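Local coordinates for protein toluene, o-xylene monooxygenase oxygenase subunit (PDB 2INC) that forms a largely helical subunit of the oxygenase component of toluene/o-xylene monooxygenase, an enzyme that probably hydroxylates aromatic compounds, at residues 37-42 against 46-51. Sequence-based numbering, arbitrary orientation.
Sequences RPWELD and PMQTWY
Gln48, on the first turn of helix 46-56, reaches across to Trp39 and Asp42 and uses both ends of its amide to hold a loop whose core is an inverse gamma turn centred on Glu40. Its CG lies beside the backbone N (chi1 -54°), and a bend at chi2 carries the amide off the helix into the loop. OE1 receives the N-H of Trp39 almost straight, with Trp39 N 2.9 Å from Gln48 OE1. NE2 spends its two hydrogens on Trp39 O and Asp42 O, each 2.9 Å from Gln48 NE2; both carbonyls are met from above their planes, not along a lone pair. Trp39 O also accepts the weak turn bond from Leu41 N, so it has two donors. Glutamine suits the place because it offers an acceptor and two N-H groups on one flat end; a leucine here would probably leave Trp39 N without its acceptor and take the NE2 donor from Trp39 O and Asp42 O, so that the loop would be tied less firmly to the helix.

Pro38 has no N-H with which to bond OE1, and its CD packs tightly there, 2.9 Å from Gln48 OE1. Arg37 braces the loop from within: NH1 donates to Leu41 O, which lies in the guanidinium plane, and also bonds a polar side chain of another protein's chain. That chain forms salt bridges with Glu40 too, placing the loop at a subunit interface of this ferritin-clan helical protein.

The Trp39 indole edge meets the Tyr51 face in a T-shaped stack, planes at 89° and centroids 5.1 Å apart. Tyr51 OH is satisfied by Gln137 O, while Trp39 CZ2 stands over the centre of the phenol ring, 3.7 Å from Tyr51 CZ.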
ATOM      1  N   ARG B  37       4.637  43.334   4.316  1.00 38.26           N
ATOM      2  CA  ARG B  37       5.172  42.599   5.454  1.00 36.53           C
ATOM      3  C   ARG B  37       4.937  41.106   5.169  1.00 33.67           C
ATOM      4  O   ARG B  37       3.982  40.523   5.687  1.00 34.67           O
ATOM      5  CB  ARG B  37       4.463  42.986   6.742  1.00 36.07           C
ATOM      6  CG  ARG B  37       5.215  42.539   8.027  1.00 40.60           C
ATOM      7  CD  ARG B  37       4.255  42.514   9.205  1.00 43.20           C
ATOM      8  NE  ARG B  37       3.825  43.884   9.513  1.00 43.23           N
ATOM      9  CZ  ARG B  37       4.389  44.674  10.424  1.00 46.43           C
ATOM     10  NH1 ARG B  37       5.419  44.255  11.164  1.00 40.66           N
ATOM     11  NH2 ARG B  37       3.907  45.900  10.602  1.00 47.22           N
ATOM     12  N   PRO B  38       5.804  40.497   4.341  1.00 32.62           N
ATOM     13  CA  PRO B  38       5.704  39.093   3.960  1.00 32.46           C
ATOM     14  C   PRO B  38       5.604  38.156   5.161  1.00 31.63           C
ATOM     15  O   PRO B  38       4.771  37.274   5.192  1.00 31.93           O
ATOM     16  CB  PRO B  38       7.051  38.828   3.243  1.00 31.90           C
ATOM     17  CG  PRO B  38       7.551  40.091   2.830  1.00 35.31           C
ATOM     18  CD  PRO B  38       6.943  41.169   3.694  1.00 32.21           C
ATOM     19  N   TRP B  39       6.485  38.352   6.140  1.00 32.79           N
ATOM     20  CA  TRP B  39       6.590  37.424   7.267  1.00 31.45           C
ATOM     21  C   TRP B  39       5.995  38.039   8.522  1.00 32.05           C
ATOM     22  O   TRP B  39       5.967  39.254   8.655  1.00 32.95           O
ATOM     23  CB  TRP B  39       8.072  37.084   7.508  1.00 31.95           C
ATOM     24  CG  TRP B  39       8.735  36.603   6.204  1.00 29.49           C
ATOM     25  CD1 TRP B  39       9.655  37.269   5.436  1.00 32.26           C
ATOM     26  CD2 TRP B  39       8.436  35.403   5.510  1.00 31.05           C
ATOM     27  NE1 TRP B  39       9.973  36.509   4.319  1.00 31.60           N
ATOM     28  CE2 TRP B  39       9.265  35.359   4.353  1.00 30.61           C
ATOM     29  CE3 TRP B  39       7.564  34.342   5.761  1.00 28.39           C
ATOM     30  CZ2 TRP B  39       9.195  34.325   3.413  1.00 32.23           C
ATOM     31  CZ3 TRP B  39       7.550  33.276   4.877  1.00 32.38           C
ATOM     32  CH2 TRP B  39       8.349  33.287   3.711  1.00 29.67           C
ATOM     33  N   GLU B  40       5.539  37.199   9.445  1.00 33.28           N
ATOM     34  CA  GLU B  40       4.704  37.646  10.570  1.00 34.00           C
ATOM     35  C   GLU B  40       5.568  38.171  11.727  1.00 35.09           C
ATOM     36  O   GLU B  40       5.479  37.664  12.867  1.00 35.14           O
ATOM     37  CB  GLU B  40       3.818  36.475  11.035  1.00 35.19           C
ATOM     38  CG  GLU B  40       2.666  36.802  12.014  1.00 33.67           C
ATOM     39  CD  GLU B  40       1.521  37.574  11.363  1.00 36.52           C
ATOM     40  OE1 GLU B  40       0.927  37.021  10.416  1.00 38.34           O
ATOM     41  OE2 GLU B  40       1.186  38.713  11.829  1.00 36.27           O
ATOM     42  N   LEU B  41       6.388  39.183  11.431  1.00 34.67           N
ATOM     43  CA  LEU B  41       7.378  39.710  12.388  1.00 34.95           C
ATOM     44  C   LEU B  41       7.584  41.159  11.998  1.00 34.61           C
ATOM     45  O   LEU B  41       6.869  41.650  11.149  1.00 33.50           O
ATOM     46  CB  LEU B  41       8.739  38.949  12.284  1.00 35.16           C
ATOM     47  CG  LEU B  41       8.742  37.485  12.744  1.00 39.40           C
ATOM     48  CD1 LEU B  41       9.921  36.752  12.200  1.00 39.79           C
ATOM     49  CD2 LEU B  41       8.656  37.296  14.255  1.00 42.08           C
ATOM     50  N   ASP B  42       8.535  41.844  12.632  1.00 34.72           N
ATOM     51  CA  ASP B  42       8.861  43.221  12.280  1.00 36.23           C
ATOM     52  C   ASP B  42       9.166  43.353  10.771  1.00 36.10           C
ATOM     53  O   ASP B  42       9.832  42.494  10.173  1.00 35.39           O
ATOM     54  CB  ASP B  42      10.034  43.737  13.109  1.00 35.56           C
ATOM     55  CG  ASP B  42      10.386  45.180  12.789  1.00 40.13           C
ATOM     56  OD1 ASP B  42      10.079  46.076  13.617  1.00 38.77           O
ATOM     57  OD2 ASP B  42      11.010  45.442  11.727  1.00 41.97           O
ATOM     58  N   PRO B  46      16.056  41.715   7.832  1.00 38.78           N
ATOM     59  CA  PRO B  46      16.711  41.394   6.528  1.00 38.21           C
ATOM     60  C   PRO B  46      15.870  40.486   5.596  1.00 36.67           C
ATOM     61  O   PRO B  46      15.781  40.805   4.407  1.00 36.42           O
ATOM     62  CB  PRO B  46      18.018  40.719   6.962  1.00 38.93           C
ATOM     63  CG  PRO B  46      18.339  41.415   8.266  1.00 39.03           C
ATOM     64  CD  PRO B  46      16.991  41.538   8.968  1.00 39.17           C
ATOM     65  N   MET B  47      15.198  39.432   6.119  1.00 35.67           N
ATOM     66  CA  MET B  47      14.419  38.556   5.224  1.00 33.79           C
ATOM     67  C   MET B  47      13.197  39.217   4.638  1.00 34.01           C
ATOM     68  O   MET B  47      12.748  38.837   3.553  1.00 33.89           O
ATOM     69  CB  MET B  47      13.994  37.256   5.928  1.00 34.23           C
ATOM     70  CG  MET B  47      13.701  36.051   4.993  1.00 32.31           C
ATOM     71  SD  MET B  47      15.267  35.459   4.267  1.00 33.58           S
ATOM     72  CE  MET B  47      16.117  34.684   5.637  1.00 32.38           C
ATOM     73  N   GLN B  48      12.587  40.181   5.347  1.00 34.09           N
ATOM     74  CA  GLN B  48      11.445  40.861   4.777  1.00 33.41           C
ATOM     75  C   GLN B  48      11.951  41.680   3.567  1.00 33.40           C
ATOM     76  O   GLN B  48      11.350  41.678   2.507  1.00 32.19           O
ATOM     77  CB  GLN B  48      10.825  41.828   5.824  1.00 35.21           C
ATOM     78  CG  GLN B  48      10.438  41.223   7.178  1.00 32.46           C
ATOM     79  CD  GLN B  48       9.018  40.792   7.155  1.00 34.68           C
ATOM     80  OE1 GLN B  48       8.492  40.449   6.085  1.00 33.01           O
ATOM     81  NE2 GLN B  48       8.337  40.891   8.294  1.00 32.01           N
ATOM     82  N   THR B  49      13.046  42.405   3.757  1.00 32.16           N
ATOM     83  CA  THR B  49      13.695  43.190   2.687  1.00 33.46           C
ATOM     84  C   THR B  49      14.161  42.360   1.503  1.00 33.29           C
ATOM     85  O   THR B  49      13.958  42.770   0.328  1.00 36.17           O
ATOM     86  CB  THR B  49      14.896  43.953   3.262  1.00 32.34           C
ATOM     87  OG1 THR B  49      14.364  44.860   4.217  1.00 36.00           O
ATOM     88  CG2 THR B  49      15.555  44.782   2.206  1.00 36.37           C
ATOM     89  N   TRP B  50      14.717  41.178   1.811  1.00 32.87           N
ATOM     90  CA  TRP B  50      15.178  40.253   0.759  1.00 30.35           C
ATOM     91  C   TRP B  50      13.980  39.920  -0.101  1.00 30.61           C
ATOM     92  O   TRP B  50      14.074  40.039  -1.313  1.00 31.39           O
ATOM     93  CB  TRP B  50      15.742  39.001   1.356  1.00 29.94           C
ATOM     94  CG  TRP B  50      16.352  38.144   0.309  1.00 31.66           C
ATOM     95  CD1 TRP B  50      15.686  37.395  -0.638  1.00 30.80           C
ATOM     96  CD2 TRP B  50      17.747  37.956   0.067  1.00 34.21           C
ATOM     97  NE1 TRP B  50      16.592  36.716  -1.418  1.00 32.52           N
ATOM     98  CE2 TRP B  50      17.861  37.084  -1.046  1.00 32.94           C
ATOM     99  CE3 TRP B  50      18.912  38.463   0.662  1.00 34.04           C
ATOM    100  CZ2 TRP B  50      19.081  36.691  -1.566  1.00 32.94           C
ATOM    101  CZ3 TRP B  50      20.149  38.083   0.131  1.00 33.01           C
ATOM    102  CH2 TRP B  50      20.221  37.170  -0.955  1.00 31.62           C
ATOM    103  N   TYR B  51      12.859  39.514   0.492  1.00 30.52           N
ATOM    104  CA  TYR B  51      11.700  39.112  -0.330  1.00 30.93           C
ATOM    105  C   TYR B  51      10.995  40.248  -1.057  1.00 32.33           C
ATOM    106  O   TYR B  51      10.430  40.062  -2.193  1.00 34.65           O
ATOM    107  CB  TYR B  51      10.656  38.325   0.470  1.00 31.67           C
ATOM    108  CG  TYR B  51      11.005  36.849   0.586  1.00 31.83           C
ATOM    109  CD1 TYR B  51      12.086  36.453   1.372  1.00 29.46           C
ATOM    110  CD2 TYR B  51      10.357  35.878  -0.164  1.00 32.37           C
ATOM    111  CE1 TYR B  51      12.467  35.074   1.468  1.00 31.81           C
ATOM    112  CE2 TYR B  51      10.734  34.489  -0.041  1.00 31.81           C
ATOM    113  CZ  TYR B  51      11.791  34.126   0.774  1.00 33.96           C
ATOM    114  OH  TYR B  51      12.201  32.789   0.908  1.00 34.92           O
TER